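Local coordinates for protein cytochrome c, class II (Shewanella frigidimarina, PDB 4ULV) that carries a covalently attached heme c in a four-helix bundle and probably serves in electron transfer or the sensing of diatomic gases, at residues Y11-F16 and I54-I60; V48-K53 and F88-A93; D80-K84 and G120-Y125. All blocks are in the same frame, centred on the assembly; numbering follows the deposited sequence. Where two conformers were deposited one is given.

Contact 1: Y11-F16 and I54-I60; sequences YRQAAF and IPHEGFI. With HEC (heme c), chain C.
Helix 5-30, through residues 11-16, lies against the irregular helical turn 54-58 and the loop behind it, Arg12 CA coming within 4.2 Å of Pro55 CA. At Gly58 the absence of a side chain leaves room for Arg12 CB. Arg12 CG lies between the backbone N and the carbonyl carbon (chi1 72°), and a bend at chi2 lays the chain across Phe59: CD sits over the centre of the ring, 3.7 Å from its centroid, and the guanidinium continues flat over it, planes 5° apart. Arg12 NE meets heme propionate O2D at 2.8 Å, nearly straight (167°), and NH1 bonds Gly58 O at 2.8 Å from above the carbonyl plane. Thr68 and Ser63 take further N-H groups.

Phe16 is sandwiched, with Pro55 CB 3.6 Å from its CZ on one face and the porphyrin on the other, its CD1 3.3 Å from the heme iron. Tyr11 OH, Ile54 O and Glu57 OE1 gather round one water, while Asn22 and Tyr21 of the second subunit bind Tyr11 and Glu57. The heme face opposite His122 carries a phenyl ring that cannot ligate the iron, consistent with a five-coordinate heme; a gas binding there would probably have to displace the ring.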
loop_
_atom_site.group_PDB
_atom_site.type_symbol
_atom_site.label_atom_id
_atom_site.label_comp_id
_atom_site.label_asym_id
_atom_site.label_seq_id
_atom_site.Cartn_x
_atom_site.Cartn_y
_atom_site.Cartn_z
ATOM N N TYR A 11 -4.536 -9.918 -2.836
ATOM C CA TYR A 11 -3.654 -9.079 -2.010
ATOM C C TYR A 11 -2.435 -8.624 -2.841
ATOM O O TYR A 11 -2.129 -7.395 -2.894
ATOM C CB TYR A 11 -3.255 -9.871 -0.794
ATOM C CG TYR A 11 -2.397 -9.133 0.225
ATOM C CD1 TYR A 11 -2.974 -8.385 1.230
ATOM C CD2 TYR A 11 -1.013 -9.214 0.172
ATOM C CE1 TYR A 11 -2.196 -7.744 2.176
ATOM C CE2 TYR A 11 -0.224 -8.541 1.084
ATOM C CZ TYR A 11 -0.833 -7.804 2.080
ATOM O OH TYR A 11 -0.124 -7.116 3.057
ATOM N N ARG A 12 -1.730 -9.571 -3.452
ATOM C CA ARG A 12 -0.508 -9.135 -4.195
ATOM C C ARG A 12 -0.864 -8.257 -5.399
ATOM O O ARG A 12 -0.172 -7.309 -5.710
ATOM C CB ARG A 12 0.374 -10.326 -4.571
ATOM C CG ARG A 12 -0.167 -11.222 -5.680
ATOM C CD ARG A 12 0.246 -12.637 -5.432
ATOM N NE ARG A 12 -0.077 -13.512 -6.578
ATOM C CZ ARG A 12 -0.054 -14.840 -6.506
ATOM N NH1 ARG A 12 0.156 -15.468 -5.359
ATOM N NH2 ARG A 12 -0.247 -15.583 -7.600
ATOM N N GLN A 13 -1.943 -8.607 -6.120
ATOM C CA GLN A 13 -2.413 -7.774 -7.256
ATOM C C GLN A 13 -2.787 -6.326 -6.865
ATOM O O GLN A 13 -2.419 -5.352 -7.530
ATOM C CB GLN A 13 -3.580 -8.420 -8.001
ATOM C CG GLN A 13 -3.181 -9.722 -8.684
ATOM C CD GLN A 13 -4.370 -10.454 -9.304
ATOM O OE1 GLN A 13 -5.519 -10.268 -8.881
ATOM N NE2 GLN A 13 -4.074 -11.304 -10.288
ATOM N N ALA A 14 -3.463 -6.203 -5.723
ATOM C CA ALA A 14 -3.864 -4.901 -5.198
ATOM C C ALA A 14 -2.596 -4.059 -4.919
ATOM O O ALA A 14 -2.536 -2.903 -5.307
ATOM C CB ALA A 14 -4.654 -5.026 -3.915
ATOM N N ALA A 15 -1.610 -4.725 -4.326
ATOM C CA ALA A 15 -0.346 -3.985 -4.012
ATOM C C ALA A 15 0.391 -3.520 -5.254
ATOM O O ALA A 15 0.825 -2.373 -5.359
ATOM C CB ALA A 15 0.541 -4.910 -3.125
ATOM N N PHE A 16 0.487 -4.432 -6.215
ATOM C CA PHE A 16 1.126 -4.064 -7.484
ATOM C C PHE A 16 0.408 -2.956 -8.209
ATOM O O PHE A 16 1.050 -2.079 -8.808
ATOM C CB PHE A 16 1.338 -5.263 -8.398
ATOM C CG PHE A 16 2.457 -6.192 -7.965
ATOM C CD1 PHE A 16 3.778 -5.752 -7.847
ATOM C CD2 PHE A 16 2.179 -7.524 -7.748
ATOM C CE1 PHE A 16 4.756 -6.663 -7.493
ATOM C CE2 PHE A 16 3.126 -8.411 -7.401
ATOM C CZ PHE A 16 4.421 -7.978 -7.235
ATOM N N ILE A 54 5.110 -5.019 0.380
ATOM C CA ILE A 54 3.733 -5.620 0.594
ATOM C C ILE A 54 3.451 -6.912 -0.215
ATOM O O ILE A 54 3.012 -7.892 0.361
ATOM C CB ILE A 54 2.669 -4.577 0.363
ATOM C CG1 ILE A 54 2.781 -3.377 1.292
ATOM C CG2 ILE A 54 1.228 -5.176 0.487
ATOM C CD1 ILE A 54 2.754 -3.649 2.707
ATOM N N PRO A 55 3.736 -6.958 -1.523
ATOM C CA PRO A 55 3.151 -8.097 -2.321
ATOM C C PRO A 55 3.788 -9.437 -2.088
ATOM O O PRO A 55 3.127 -10.478 -2.346
ATOM C CB PRO A 55 3.355 -7.700 -3.786
ATOM C CG PRO A 55 4.507 -6.702 -3.724
ATOM C CD PRO A 55 4.333 -5.948 -2.421
ATOM N N HIS A 56 5.068 -9.514 -1.650
ATOM C CA HIS A 56 5.719 -10.795 -1.503
ATOM C C HIS A 56 4.880 -11.812 -0.669
ATOM O O HIS A 56 4.871 -13.015 -0.998
ATOM C CB HIS A 56 7.088 -10.594 -0.879
ATOM C CG HIS A 56 7.829 -11.854 -0.688
ATOM N ND1 HIS A 56 7.858 -12.524 0.512
ATOM C CD2 HIS A 56 8.559 -12.596 -1.537
ATOM C CE1 HIS A 56 8.580 -13.618 0.397
ATOM N NE2 HIS A 56 9.012 -13.685 -0.846
ATOM N N GLU A 57 4.288 -11.344 0.414
ATOM C CA GLU A 57 3.489 -12.173 1.324
ATOM C C GLU A 57 2.404 -12.969 0.577
ATOM O O GLU A 57 2.049 -14.076 1.026
ATOM C CB GLU A 57 2.863 -11.291 2.375
ATOM C CG GLU A 57 2.122 -12.101 3.465
ATOM C CD GLU A 57 1.560 -11.305 4.601
ATOM O OE1 GLU A 57 1.784 -10.053 4.633
ATOM O OE2 GLU A 57 0.977 -11.952 5.518
ATOM N N GLY A 58 1.894 -12.415 -0.509
ATOM C CA GLY A 58 0.867 -13.127 -1.258
ATOM C C GLY A 58 1.325 -14.320 -2.079
ATOM O O GLY A 58 0.460 -15.044 -2.598
ATOM N N PHE A 59 2.624 -14.527 -2.279
ATOM C CA PHE A 59 3.103 -15.603 -3.156
ATOM C C PHE A 59 3.209 -16.968 -2.483
ATOM O O PHE A 59 4.293 -17.584 -2.384
ATOM C CB PHE A 59 4.384 -15.187 -3.840
ATOM C CG PHE A 59 4.168 -14.140 -4.902
ATOM C CD1 PHE A 59 3.803 -14.494 -6.201
ATOM C CD2 PHE A 59 4.253 -12.762 -4.578
ATOM C CE1 PHE A 59 3.565 -13.510 -7.120
ATOM C CE2 PHE A 59 4.006 -11.807 -5.542
ATOM C CZ PHE A 59 3.664 -12.195 -6.830
ATOM N N ILE A 60 2.045 -17.422 -2.011
ATOM C CA ILE A 60 1.940 -18.669 -1.275
ATOM C C ILE A 60 1.990 -19.863 -2.220
ATOM O O ILE A 60 1.543 -19.780 -3.416
ATOM C CB ILE A 60 0.695 -18.663 -0.339
ATOM C CG1 ILE A 60 -0.603 -18.706 -1.184
ATOM C CG2 ILE A 60 0.741 -17.415 0.539
ATOM C CD1 ILE A 60 -1.818 -18.866 -0.281
HETATM FE FE HEC C . 4.962 -6.559 -10.875
HETATM C CHA HEC C . 1.878 -7.988 -11.358
HETATM C CHB HEC C . 3.666 -3.552 -11.669
HETATM C CHC HEC C . 7.808 -5.070 -9.775
HETATM C CHD HEC C . 6.205 -9.587 -9.973
HETATM N NA HEC C . 3.048 -5.899 -11.394
HETATM C C1A HEC C . 1.916 -6.607 -11.575
HETATM C C2A HEC C . 0.853 -5.793 -11.989
HETATM C C3A HEC C . 1.362 -4.536 -12.078
HETATM C C4A HEC C . 2.739 -4.624 -11.693
HETATM C CMA HEC C . 0.645 -3.303 -12.512
HETATM C CAA HEC C . -0.576 -6.264 -12.288
HETATM C CBA HEC C . -1.419 -6.231 -10.998
HETATM C CGA HEC C . -2.880 -6.601 -11.239
HETATM O O1A HEC C . -3.161 -7.782 -11.427
HETATM O O2A HEC C . -3.725 -5.693 -11.190
HETATM N NB HEC C . 5.609 -4.610 -10.638
HETATM C C1B HEC C . 5.002 -3.495 -11.132
HETATM C C2B HEC C . 5.818 -2.355 -11.128
HETATM C C3B HEC C . 6.971 -2.831 -10.578
HETATM C C4B HEC C . 6.855 -4.187 -10.289
HETATM C CMB HEC C . 5.510 -1.020 -11.677
HETATM C CAB HEC C . 8.268 -2.091 -10.301
HETATM C CBB HEC C . 8.103 -0.663 -9.797
HETATM N NC HEC C . 6.732 -7.197 -9.939
HETATM C C1C HEC C . 7.853 -6.437 -9.626
HETATM C C2C HEC C . 8.888 -7.261 -9.145
HETATM C C3C HEC C . 8.426 -8.575 -9.180
HETATM C C4C HEC C . 7.080 -8.461 -9.692
HETATM C CMC HEC C . 10.256 -6.725 -8.713
HETATM C CAC HEC C . 9.118 -9.859 -8.838
HETATM C CBC HEC C . 10.230 -9.866 -7.834
HETATM N ND HEC C . 4.166 -8.475 -10.658
HETATM C C1D HEC C . 4.839 -9.589 -10.410
HETATM C C2D HEC C . 4.054 -10.765 -10.598
HETATM C C3D HEC C . 2.805 -10.296 -10.891
HETATM C C4D HEC C . 2.912 -8.885 -10.986
HETATM C CMD HEC C . 4.458 -12.169 -10.408
HETATM C CAD HEC C . 1.566 -11.115 -11.069
HETATM C CBD HEC C . 0.657 -11.107 -9.837
HETATM C CGD HEC C . -0.623 -11.945 -10.015
HETATM O O1D HEC C . -1.229 -11.827 -11.140
HETATM O O2D HEC C . -0.902 -12.708 -9.079
HETATM O O HOH W 1 2.446 -7.909 3.191
#

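Contact 2: V48-K53 and F88-A93; sequences VAALSK and FQDNAA. With HEC (heme c), chain C.
Ala49 O is gripped twice, by Ser52 OG at 2.8 Å and, at 2.9 Å, by a water that also donates to Gln89 O across the contact. The water therefore ties a backbone carbonyl of one segment to a backbone carbonyl of the other. Serine suits this place because its hydroxyl can turn back onto its own chain: at chi1 75° OG stands between the backbone N and the carbonyl carbon, and it approaches Ala49 O from above the carbonyl plane. Ser52 OG also packs 3.4 Å from Gln89 CA.

Ser52 CB meanwhile lies over one face of the Phe88 ring, offset toward the rim, 3.5 Å from CE2 in a CH-pi contact. Heme CHC lies over the opposite face, toward its rim, and methyl CMC is 3.5 Å from Phe88 CB. A flat phenyl thus fills the layer between Ser52 and the edge of the porphyrin.

Helices 38-51 and 78-98 belong to the four-helix bundle of the cytochromes c', and small residues let them come close here: Ala92 CB reaches Ala49 CA at 3.7 Å, with Val48 CG1 beside it. Helix 104-125 flanks Phe88 through Thr114 and Ser117.

Toward the surface Gln89 extends past Ser52 and crosses Lys53 at about a right angle, its CD 3.8 Å from Lys53 CG. Its NE2 makes a long, weak bond to Ser52 O, which receives a firmer one of 2.8 Å from a second water.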
loop_
_atom_site.group_PDB
_atom_site.type_symbol
_atom_site.label_atom_id
_atom_site.label_comp_id
_atom_site.label_asym_id
_atom_site.label_seq_id
_atom_site.Cartn_x
_atom_site.Cartn_y
_atom_site.Cartn_z
ATOM N N VAL A 48 6.160 4.117 -3.047
ATOM C CA VAL A 48 6.697 2.935 -3.710
ATOM C C VAL A 48 7.625 2.090 -2.824
ATOM O O VAL A 48 7.614 0.874 -2.780
ATOM C CB VAL A 48 7.381 3.299 -5.100
ATOM C CG1 VAL A 48 8.056 2.085 -5.718
ATOM C CG2 VAL A 48 6.321 3.870 -6.047
ATOM N N ALA A 49 8.519 2.771 -2.096
ATOM C CA ALA A 49 9.417 2.042 -1.246
ATOM C C ALA A 49 8.642 1.243 -0.126
ATOM O O ALA A 49 8.991 0.119 0.138
ATOM C CB ALA A 49 10.420 2.994 -0.561
ATOM N N ALA A 50 7.582 1.836 0.414
ATOM C CA ALA A 50 6.763 1.134 1.427
ATOM C C ALA A 50 5.958 0.022 0.809
ATOM O O ALA A 50 5.888 -1.097 1.298
ATOM C CB ALA A 50 5.836 2.124 2.112
ATOM N N LEU A 51 5.360 0.315 -0.340
ATOM C CA LEU A 51 4.523 -0.660 -1.065
ATOM C C LEU A 51 5.282 -1.851 -1.545
ATOM O O LEU A 51 4.788 -2.961 -1.666
ATOM C CB LEU A 51 3.743 -0.024 -2.205
ATOM C CG LEU A 51 2.591 0.923 -1.842
ATOM C CD1 LEU A 51 2.230 1.860 -3.004
ATOM C CD2 LEU A 51 1.329 0.176 -1.328
ATOM N N SER A 52 6.572 -1.623 -1.895
ATOM C CA SER A 52 7.384 -2.678 -2.395
ATOM C C SER A 52 7.552 -3.849 -1.460
ATOM O O SER A 52 7.845 -4.970 -1.872
ATOM C CB SER A 52 8.779 -2.146 -2.804
ATOM O OG SER A 52 9.573 -1.886 -1.664
ATOM N N LYS A 53 7.337 -3.576 -0.165
ATOM C CA LYS A 53 7.446 -4.592 0.849
ATOM C C LYS A 53 6.152 -5.428 1.076
ATOM O O LYS A 53 6.191 -6.361 1.857
ATOM C CB LYS A 53 7.851 -3.966 2.179
ATOM C CG LYS A 53 9.241 -3.293 2.131
ATOM C CD LYS A 53 9.627 -2.728 3.456
ATOM C CE LYS A 53 9.368 -1.260 3.487
ATOM N NZ LYS A 53 9.912 -0.643 4.724
ATOM N N PHE A 88 14.351 -5.392 -5.357
ATOM C CA PHE A 88 13.388 -4.349 -5.667
ATOM C C PHE A 88 13.130 -3.445 -4.447
ATOM O O PHE A 88 13.056 -2.234 -4.552
ATOM C CB PHE A 88 12.083 -5.013 -6.224
ATOM C CG PHE A 88 10.894 -4.109 -6.284
ATOM C CD1 PHE A 88 10.959 -2.857 -6.878
ATOM C CD2 PHE A 88 9.625 -4.574 -5.862
ATOM C CE1 PHE A 88 9.844 -2.051 -6.992
ATOM C CE2 PHE A 88 8.520 -3.747 -5.959
ATOM C CZ PHE A 88 8.587 -2.507 -6.532
ATOM N N GLN A 89 12.900 -4.076 -3.290
ATOM C CA GLN A 89 12.687 -3.287 -2.065
ATOM C C GLN A 89 13.879 -2.360 -1.870
ATOM O O GLN A 89 13.697 -1.193 -1.525
ATOM C CB GLN A 89 12.489 -4.216 -0.840
ATOM C CG GLN A 89 11.188 -5.059 -0.912
ATOM C CD GLN A 89 11.028 -6.075 0.211
ATOM O OE1 GLN A 89 11.818 -6.100 1.177
ATOM N NE2 GLN A 89 9.976 -6.883 0.128
ATOM N N ASP A 90 15.080 -2.872 -2.078
ATOM C CA ASP A 90 16.293 -2.046 -1.922
ATOM C C ASP A 90 16.330 -0.874 -2.938
ATOM O O ASP A 90 16.639 0.267 -2.582
ATOM C CB ASP A 90 17.533 -2.901 -2.123
ATOM C CG ASP A 90 17.804 -3.860 -0.991
ATOM O OD1 ASP A 90 17.292 -3.678 0.170
ATOM O OD2 ASP A 90 18.624 -4.817 -1.232
ATOM N N ASN A 91 16.095 -1.173 -4.239
ATOM C CA ASN A 91 16.118 -0.116 -5.196
ATOM C C ASN A 91 15.010 0.905 -5.058
ATOM O O ASN A 91 15.185 2.077 -5.310
ATOM C CB ASN A 91 16.288 -0.683 -6.590
ATOM C CG ASN A 91 15.008 -1.207 -7.211
ATOM O OD1 ASN A 91 13.976 -0.547 -7.167
ATOM N ND2 ASN A 91 15.098 -2.376 -7.867
ATOM N N ALA A 92 13.839 0.476 -4.557
ATOM C CA ALA A 92 12.772 1.429 -4.275
ATOM C C ALA A 92 13.176 2.372 -3.126
ATOM O O ALA A 92 12.896 3.567 -3.186
ATOM C CB ALA A 92 11.477 0.686 -3.937
ATOM N N ALA A 93 13.826 1.795 -2.117
ATOM C CA ALA A 93 14.343 2.621 -1.005
ATOM C C ALA A 93 15.366 3.637 -1.574
ATOM O O ALA A 93 15.408 4.836 -1.202
ATOM C CB ALA A 93 14.983 1.771 0.076
HETATM FE FE HEC C . 4.962 -6.559 -10.875
HETATM C CHA HEC C . 1.878 -7.988 -11.358
HETATM C CHB HEC C . 3.666 -3.552 -11.669
HETATM C CHC HEC C . 7.808 -5.070 -9.775
HETATM C CHD HEC C . 6.205 -9.587 -9.973
HETATM N NA HEC C . 3.048 -5.899 -11.394
HETATM C C1A HEC C . 1.916 -6.607 -11.575
HETATM C C2A HEC C . 0.853 -5.793 -11.989
HETATM C C3A HEC C . 1.362 -4.536 -12.078
HETATM C C4A HEC C . 2.739 -4.624 -11.693
HETATM C CMA HEC C . 0.645 -3.303 -12.512
HETATM C CAA HEC C . -0.576 -6.264 -12.288
HETATM C CBA HEC C . -1.419 -6.231 -10.998
HETATM C CGA HEC C . -2.880 -6.601 -11.239
HETATM O O1A HEC C . -3.161 -7.782 -11.427
HETATM O O2A HEC C . -3.725 -5.693 -11.190
HETATM N NB HEC C . 5.609 -4.610 -10.638
HETATM C C1B HEC C . 5.002 -3.495 -11.132
HETATM C C2B HEC C . 5.818 -2.355 -11.128
HETATM C C3B HEC C . 6.971 -2.831 -10.578
HETATM C C4B HEC C . 6.855 -4.187 -10.289
HETATM C CMB HEC C . 5.510 -1.020 -11.677
HETATM C CAB HEC C . 8.268 -2.091 -10.301
HETATM C CBB HEC C . 8.103 -0.663 -9.797
HETATM N NC HEC C . 6.732 -7.197 -9.939
HETATM C C1C HEC C . 7.853 -6.437 -9.626
HETATM C C2C HEC C . 8.888 -7.261 -9.145
HETATM C C3C HEC C . 8.426 -8.575 -9.180
HETATM C C4C HEC C . 7.080 -8.461 -9.692
HETATM C CMC HEC C . 10.256 -6.725 -8.713
HETATM C CAC HEC C . 9.118 -9.859 -8.838
HETATM C CBC HEC C . 10.230 -9.866 -7.834
HETATM N ND HEC C . 4.166 -8.475 -10.658
HETATM C C1D HEC C . 4.839 -9.589 -10.410
HETATM C C2D HEC C . 4.054 -10.765 -10.598
HETATM C C3D HEC C . 2.805 -10.296 -10.891
HETATM C C4D HEC C . 2.912 -8.885 -10.986
HETATM C CMD HEC C . 4.458 -12.169 -10.408
HETATM C CAD HEC C . 1.566 -11.115 -11.069
HETATM C CBD HEC C . 0.657 -11.107 -9.837
HETATM C CGD HEC C . -0.623 -11.945 -10.015
HETATM O O1D HEC C . -1.229 -11.827 -11.140
HETATM O O2D HEC C . -0.902 -12.708 -9.079
HETATM O O HOH W 2 11.811 -0.339 0.382
HETATM O O HOH W 3 7.110 -7.509 -1.099
#

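Contact 3: D80-K84 and G120-Y125; sequences DFDSK and GCHDVY. With HEC (heme c), chain C.
Lys84 fits as a knob into the hole formed by Gly120, Cys121, Val124 and Tyr125. Its CB lies 3.8 Å from heme CBC, the methyl end of the group that Cys121 holds. With CG anti to the carbonyl carbon (chi1 -72°) and the chain extended as far as CE, CD comes to Cys121 CA and Tyr125 CE2. CE passes 3.7 Å from Gly120 O, with Val124 CG2 also near, and a bend at chi4 turns NZ off beyond them. A long aliphatic chain suits this place, since its methylenes can pack while the ammonium ends at the partly exposed border.

The axes of segments 80-84 and 120-125 run nearly antiparallel (162°) and approach to 10.8 Å. Deeper in, the edge of Phe81 is directed at the face of Tyr125 in a T-shaped pair, planes at 88°, Phe81 CD1 being 3.8 Å from Tyr125 CD2. Val124 CG1 lies over the opposite face of Tyr125. Tyr125 OH donates to Asp80 OD2 at 2.6 Å, the carboxylate oxygen accepting with its anti lone pair, so both faces and the tip of the ring are held.

Cys121 SG is joined to heme CAC and lies obliquely beside Phe81, whose face heme CBC overlies. One residue on, His122 NE2 binds the iron at 2.2 Å. These are the second cysteine and the histidine of the CXXCH motif, Cys118 being the first. Thioether, axial ligand and aromatic packing on one short helical segment thus fix the heme's position against helix 78-98.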
loop_
_atom_site.group_PDB
_atom_site.type_symbol
_atom_site.label_atom_id
_atom_site.label_comp_id
_atom_site.label_asym_id
_atom_site.label_seq_id
_atom_site.Cartn_x
_atom_site.Cartn_y
_atom_site.Cartn_z
ATOM N N ASP A 80 15.522 -17.327 -6.309
ATOM C CA ASP A 80 15.765 -16.263 -7.266
ATOM C C ASP A 80 14.679 -15.195 -7.209
ATOM O O ASP A 80 14.963 -14.011 -7.254
ATOM C CB ASP A 80 15.937 -16.776 -8.703
ATOM C CG ASP A 80 16.246 -15.663 -9.692
ATOM O OD1 ASP A 80 17.347 -15.032 -9.598
ATOM O OD2 ASP A 80 15.353 -15.414 -10.514
ATOM N N PHE A 81 13.407 -15.639 -7.120
ATOM C CA PHE A 81 12.318 -14.718 -6.965
ATOM C C PHE A 81 12.505 -13.762 -5.763
ATOM O O PHE A 81 12.253 -12.554 -5.859
ATOM C CB PHE A 81 10.974 -15.484 -6.847
ATOM C CG PHE A 81 9.772 -14.598 -6.774
ATOM C CD1 PHE A 81 9.190 -14.114 -7.917
ATOM C CD2 PHE A 81 9.155 -14.303 -5.543
ATOM C CE1 PHE A 81 8.070 -13.343 -7.899
ATOM C CE2 PHE A 81 8.000 -13.540 -5.513
ATOM C CZ PHE A 81 7.426 -13.070 -6.675
ATOM N N ASP A 82 12.843 -14.377 -4.634
ATOM C CA ASP A 82 13.026 -13.630 -3.384
ATOM C C ASP A 82 14.252 -12.683 -3.470
ATOM O O ASP A 82 14.185 -11.595 -2.951
ATOM C CB ASP A 82 13.188 -14.585 -2.195
ATOM C CG ASP A 82 11.923 -15.339 -1.869
ATOM O OD1 ASP A 82 10.826 -14.992 -2.397
ATOM O OD2 ASP A 82 12.019 -16.284 -1.027
ATOM N N SER A 83 15.312 -13.093 -4.192
ATOM C CA SER A 83 16.458 -12.210 -4.424
ATOM C C SER A 83 16.015 -10.998 -5.236
ATOM O O SER A 83 16.290 -9.874 -4.881
ATOM C CB SER A 83 17.527 -13.008 -5.128
ATOM O OG SER A 83 18.626 -12.174 -5.504
ATOM N N LYS A 84 15.253 -11.249 -6.329
ATOM C CA LYS A 84 14.718 -10.122 -7.130
ATOM C C LYS A 84 13.805 -9.212 -6.282
ATOM O O LYS A 84 13.810 -7.988 -6.383
ATOM C CB LYS A 84 13.941 -10.616 -8.378
ATOM C CG LYS A 84 14.818 -11.172 -9.439
ATOM C CD LYS A 84 13.995 -11.481 -10.718
ATOM C CE LYS A 84 14.722 -12.217 -11.832
ATOM N NZ LYS A 84 16.056 -11.672 -12.106
ATOM N N GLY A 120 12.671 -6.971 -15.137
ATOM C CA GLY A 120 13.464 -8.165 -14.931
ATOM C C GLY A 120 12.680 -9.277 -14.261
ATOM O O GLY A 120 12.914 -10.446 -14.526
ATOM N N CYS A 121 11.847 -8.910 -13.269
ATOM C CA CYS A 121 10.999 -9.868 -12.689
ATOM C C CYS A 121 9.878 -10.338 -13.550
ATOM O O CYS A 121 9.639 -11.565 -13.678
ATOM C CB CYS A 121 10.507 -9.375 -11.324
ATOM S SG CYS A 121 9.645 -10.722 -10.445
ATOM N N HIS A 122 9.188 -9.398 -14.180
ATOM C CA HIS A 122 8.090 -9.791 -15.066
ATOM C C HIS A 122 8.557 -10.709 -16.204
ATOM O O HIS A 122 7.849 -11.672 -16.556
ATOM C CB HIS A 122 7.419 -8.581 -15.631
ATOM C CG HIS A 122 6.748 -7.703 -14.622
ATOM N ND1 HIS A 122 6.216 -6.484 -14.951
ATOM C CD2 HIS A 122 6.445 -7.906 -13.308
ATOM C CE1 HIS A 122 5.606 -5.973 -13.882
ATOM N NE2 HIS A 122 5.728 -6.829 -12.886
ATOM N N ASP A 123 9.751 -10.436 -16.713
ATOM C CA ASP A 123 10.240 -11.234 -17.860
ATOM C C ASP A 123 10.331 -12.689 -17.498
ATOM O O ASP A 123 10.031 -13.565 -18.322
ATOM C CB ASP A 123 11.623 -10.710 -18.271
ATOM C CG ASP A 123 11.544 -9.484 -19.131
ATOM O OD1 ASP A 123 10.457 -9.103 -19.580
ATOM O OD2 ASP A 123 12.637 -8.879 -19.311
ATOM N N VAL A 124 10.696 -12.987 -16.245
ATOM C CA VAL A 124 10.925 -14.369 -15.799
ATOM C C VAL A 124 9.668 -15.003 -15.177
ATOM O O VAL A 124 9.458 -16.211 -15.360
ATOM C CB VAL A 124 12.165 -14.466 -14.869
ATOM C CG1 VAL A 124 12.428 -15.872 -14.449
ATOM C CG2 VAL A 124 13.358 -13.879 -15.550
ATOM N N TYR A 125 8.887 -14.213 -14.401
ATOM C CA TYR A 125 7.907 -14.763 -13.473
ATOM C C TYR A 125 6.478 -14.364 -13.711
ATOM O O TYR A 125 5.599 -14.839 -12.956
ATOM C CB TYR A 125 8.353 -14.399 -12.066
ATOM C CG TYR A 125 9.617 -15.068 -11.666
ATOM C CD1 TYR A 125 9.734 -16.421 -11.559
ATOM C CD2 TYR A 125 10.762 -14.312 -11.363
ATOM C CE1 TYR A 125 10.898 -17.031 -11.196
ATOM C CE2 TYR A 125 11.934 -14.921 -11.009
ATOM C CZ TYR A 125 12.049 -16.278 -10.956
ATOM O OH TYR A 125 13.200 -16.936 -10.626
HETATM FE FE HEC C . 4.962 -6.559 -10.875
HETATM C CHA HEC C . 1.878 -7.988 -11.358
HETATM C CHB HEC C . 3.666 -3.552 -11.669
HETATM C CHC HEC C . 7.808 -5.070 -9.775
HETATM C CHD HEC C . 6.205 -9.587 -9.973
HETATM N NA HEC C . 3.048 -5.899 -11.394
HETATM C C1A HEC C . 1.916 -6.607 -11.575
HETATM C C2A HEC C . 0.853 -5.793 -11.989
HETATM C C3A HEC C . 1.362 -4.536 -12.078
HETATM C C4A HEC C . 2.739 -4.624 -11.693
HETATM C CMA HEC C . 0.645 -3.303 -12.512
HETATM C CAA HEC C . -0.576 -6.264 -12.288
HETATM C CBA HEC C . -1.419 -6.231 -10.998
HETATM C CGA HEC C . -2.880 -6.601 -11.239
HETATM O O1A HEC C . -3.161 -7.782 -11.427
HETATM O O2A HEC C . -3.725 -5.693 -11.190
HETATM N NB HEC C . 5.609 -4.610 -10.638
HETATM C C1B HEC C . 5.002 -3.495 -11.132
HETATM C C2B HEC C . 5.818 -2.355 -11.128
HETATM C C3B HEC C . 6.971 -2.831 -10.578
HETATM C C4B HEC C . 6.855 -4.187 -10.289
HETATM C CMB HEC C . 5.510 -1.020 -11.677
HETATM C CAB HEC C . 8.268 -2.091 -10.301
HETATM C CBB HEC C . 8.103 -0.663 -9.797
HETATM N NC HEC C . 6.732 -7.197 -9.939
HETATM C C1C HEC C . 7.853 -6.437 -9.626
HETATM C C2C HEC C . 8.888 -7.261 -9.145
HETATM C C3C HEC C . 8.426 -8.575 -9.180
HETATM C C4C HEC C . 7.080 -8.461 -9.692
HETATM C CMC HEC C . 10.256 -6.725 -8.713
HETATM C CAC HEC C . 9.118 -9.859 -8.838
HETATM C CBC HEC C . 10.230 -9.866 -7.834
HETATM N ND HEC C . 4.166 -8.475 -10.658
HETATM C C1D HEC C . 4.839 -9.589 -10.410
HETATM C C2D HEC C . 4.054 -10.765 -10.598
HETATM C C3D HEC C . 2.805 -10.296 -10.891
HETATM C C4D HEC C . 2.912 -8.885 -10.986
HETATM C CMD HEC C . 4.458 -12.169 -10.408
HETATM C CAD HEC C . 1.566 -11.115 -11.069
HETATM C CBD HEC C . 0.657 -11.107 -9.837
HETATM C CGD HEC C . -0.623 -11.945 -10.015
HETATM O O1D HEC C . -1.229 -11.827 -11.140
HETATM O O2D HEC C . -0.902 -12.708 -9.079
#

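How the contacts relate
The three contacts surround one heme, their centres 13 to 15 Å apart, and between them draw on all four long helices of the bundle. Contact 1 joins helix 5-30 to the loop after helix 38-51; contact 2 begins on helix 38-51, directly before that loop, and ends on helix 78-98, which contact 3 also uses to meet helix 104-125. Along the chain contact 1 closes before contact 3 opens, whereas contact 2 crosses both. Contacts 1 and 3 touch through Phe59 on Phe81 and a probable hydrogen bond from His56 to Asp82. Contact 3 supplies the iron's protein ligand, contact 1 covers the opposite heme face, and contacts 1 and 2 also reach the second subunit.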